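PDB 6JTJ: beta-hexosaminidase from Neisseria gonorrhoeae, which probably removes the terminal beta-1,4-linked N-acetylglucosamine from peptide-linked peptidoglycan fragments during cell wall recycling. Local coordinates for residues Q62-P67 and K93-P98. Numbering follows the deposited sequence.
Sequences QRLLDP and KALRTP
R96 reaches across to the chain leaving helix 58-64 and bonds to the carbonyls of L64 and D66, joining two neighbouring alpha-to-beta loops of the TIM-barrel-like domain of family 3 glycoside hydrolases. Each segment runs from the last residues of a helix (58-64, 82-94) into the loop before a strand, 69-74 for the first and 101-108 for the second; those strands pair in parallel.

Both hydrogen bonds between the segments come from one nitrogen. R96 NH1 donates to L64 O at 2.7 Å and to D66 O at 2.8 Å, and both oxygens sit at the edge of the guanidinium, close to its plane. The carbonyls receive it differently: the donor is tilted 33° from the L64 carbonyl plane but stands well above that of D66. With both acceptors of NH1 lying near its plane, the guanidinium is probably restrained from turning, and the turn leaving the helix is tied together through L64 and D66. A bend at chi3 (-83°) swings the guanidinium round to these acceptors. NH2 adds a weak hydrogen bond to P43 O, so the N-terminal segment joins in as well.

The D66 carboxylate looks elsewhere: OD2 forms a salt bridge with R335 of helix 328-335, and OD1 accepts from the backbone N of A68. Its charge thus has its own partner, while R96 meets D66 through the main chain.

Beside the polar grip lies a small leucine patch. L95 CD1 packs on L64 CB at 3.6 Å, and the L64 side chain also touches I72 of strand 69-74. L65 turns its end back to the other loop, where its CD2 methyl lies 3.4 Å from L95 O.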
loop_
_atom_site.group_PDB
_atom_site.type_symbol
_atom_site.label_atom_id
_atom_site.label_comp_id
_atom_site.label_asym_id
_atom_site.label_seq_id
_atom_site.Cartn_x
_atom_site.Cartn_y
_atom_site.Cartn_z
ATOM N N GLN C 62 24.617 -22.493 1.668
ATOM C CA GLN C 62 24.949 -22.816 3.045
ATOM C C GLN C 62 23.864 -22.324 3.975
ATOM O O GLN C 62 23.462 -23.039 4.886
ATOM C CB GLN C 62 26.312 -22.235 3.437
ATOM C CG GLN C 62 27.469 -23.010 2.837
ATOM C CD GLN C 62 28.747 -22.203 2.770
ATOM O OE1 GLN C 62 29.231 -21.800 1.689
ATOM N NE2 GLN C 62 29.306 -21.961 3.938
ATOM N N ARG C 63 23.383 -21.107 3.744
ATOM C CA ARG C 63 22.290 -20.573 4.550
ATOM C C ARG C 63 21.055 -21.471 4.495
ATOM O O ARG C 63 20.481 -21.769 5.529
ATOM C CB ARG C 63 21.940 -19.150 4.109
ATOM C CG ARG C 63 20.827 -18.523 4.922
ATOM C CD ARG C 63 20.923 -17.009 4.946
ATOM N NE ARG C 63 21.288 -16.515 3.634
ATOM C CZ ARG C 63 22.378 -15.823 3.338
ATOM N NH1 ARG C 63 23.276 -15.474 4.255
ATOM N NH2 ARG C 63 22.560 -15.460 2.085
ATOM N N LEU C 64 20.677 -21.933 3.303
ATOM C CA LEU C 64 19.441 -22.705 3.161
ATOM C C LEU C 64 19.551 -24.119 3.722
ATOM O O LEU C 64 18.544 -24.828 3.813
ATOM C CB LEU C 64 18.976 -22.755 1.699
ATOM C CG LEU C 64 18.711 -21.453 0.923
ATOM C CD1 LEU C 64 17.669 -21.671 -0.164
ATOM C CD2 LEU C 64 18.344 -20.258 1.792
ATOM N N LEU C 65 20.769 -24.539 4.070
ATOM C CA LEU C 65 20.975 -25.833 4.699
ATOM C C LEU C 65 20.735 -25.767 6.186
ATOM O O LEU C 65 20.617 -26.802 6.840
ATOM C CB LEU C 65 22.385 -26.372 4.398
ATOM C CG LEU C 65 22.524 -26.937 2.980
ATOM C CD1 LEU C 65 23.986 -27.084 2.583
ATOM C CD2 LEU C 65 21.804 -28.270 2.868
ATOM N N ASP C 66 20.665 -24.559 6.731
ATOM C CA ASP C 66 20.498 -24.393 8.164
ATOM C C ASP C 66 19.172 -25.007 8.610
ATOM O O ASP C 66 18.146 -24.789 7.971
ATOM C CB ASP C 66 20.565 -22.911 8.514
ATOM C CG ASP C 66 20.742 -22.657 9.996
ATOM O OD1 ASP C 66 19.877 -23.068 10.800
ATOM O OD2 ASP C 66 21.741 -22.010 10.360
ATOM N N PRO C 67 19.186 -25.803 9.695
ATOM C CA PRO C 67 17.933 -26.434 10.148
ATOM C C PRO C 67 16.813 -25.451 10.562
ATOM O O PRO C 67 15.663 -25.865 10.665
ATOM C CB PRO C 67 18.372 -27.288 11.360
ATOM C CG PRO C 67 19.726 -26.791 11.742
ATOM C CD PRO C 67 20.345 -26.236 10.497
ATOM N N LYS C 93 15.458 -27.047 -4.287
ATOM C CA LYS C 93 14.876 -28.304 -3.840
ATOM C C LYS C 93 15.941 -29.381 -3.627
ATOM O O LYS C 93 15.809 -30.222 -2.740
ATOM C CB LYS C 93 13.817 -28.796 -4.831
ATOM C CG LYS C 93 12.632 -27.850 -4.970
ATOM C CD LYS C 93 11.308 -28.576 -5.138
ATOM C CE LYS C 93 10.114 -27.649 -4.877
ATOM N NZ LYS C 93 9.767 -27.465 -3.424
ATOM N N ALA C 94 16.998 -29.341 -4.436
ATOM C CA ALA C 94 18.065 -30.342 -4.367
ATOM C C ALA C 94 18.877 -30.293 -3.075
ATOM O O ALA C 94 19.555 -31.257 -2.745
ATOM C CB ALA C 94 18.992 -30.196 -5.568
ATOM N N LEU C 95 18.827 -29.178 -2.350
ATOM C CA LEU C 95 19.683 -29.003 -1.185
ATOM C C LEU C 95 19.396 -29.967 -0.049
ATOM O O LEU C 95 20.312 -30.334 0.686
ATOM C CB LEU C 95 19.589 -27.575 -0.645
ATOM C CG LEU C 95 20.156 -26.475 -1.538
ATOM C CD1 LEU C 95 19.822 -25.128 -0.913
ATOM C CD2 LEU C 95 21.661 -26.617 -1.745
ATOM N N ARG C 96 18.138 -30.357 0.117
ATOM C CA ARG C 96 17.742 -31.113 1.297
ATOM C C ARG C 96 16.379 -31.723 1.127
ATOM O O ARG C 96 15.680 -31.430 0.169
ATOM C CB ARG C 96 17.756 -30.219 2.546
ATOM C CG ARG C 96 16.934 -28.939 2.398
ATOM C CD ARG C 96 17.233 -27.897 3.472
ATOM N NE ARG C 96 16.496 -28.140 4.706
ATOM C CZ ARG C 96 16.567 -27.365 5.784
ATOM N NH1 ARG C 96 17.353 -26.281 5.788
ATOM N NH2 ARG C 96 15.864 -27.679 6.874
ATOM N N THR C 97 16.043 -32.606 2.057
ATOM C CA THR C 97 14.764 -33.303 2.098
ATOM C C THR C 97 14.268 -33.326 3.541
ATOM O O THR C 97 15.075 -33.452 4.449
ATOM C CB THR C 97 14.930 -34.765 1.643
ATOM O OG1 THR C 97 15.614 -34.776 0.395
ATOM C CG2 THR C 97 13.574 -35.464 1.481
ATOM N N PRO C 98 12.952 -33.157 3.766
ATOM C CA PRO C 98 11.929 -32.742 2.804
ATOM C C PRO C 98 12.321 -31.433 2.110
ATOM O O PRO C 98 12.971 -30.571 2.718
ATOM C CB PRO C 98 10.692 -32.547 3.674
ATOM C CG PRO C 98 10.909 -33.441 4.842
ATOM C CD PRO C 98 12.384 -33.376 5.106
#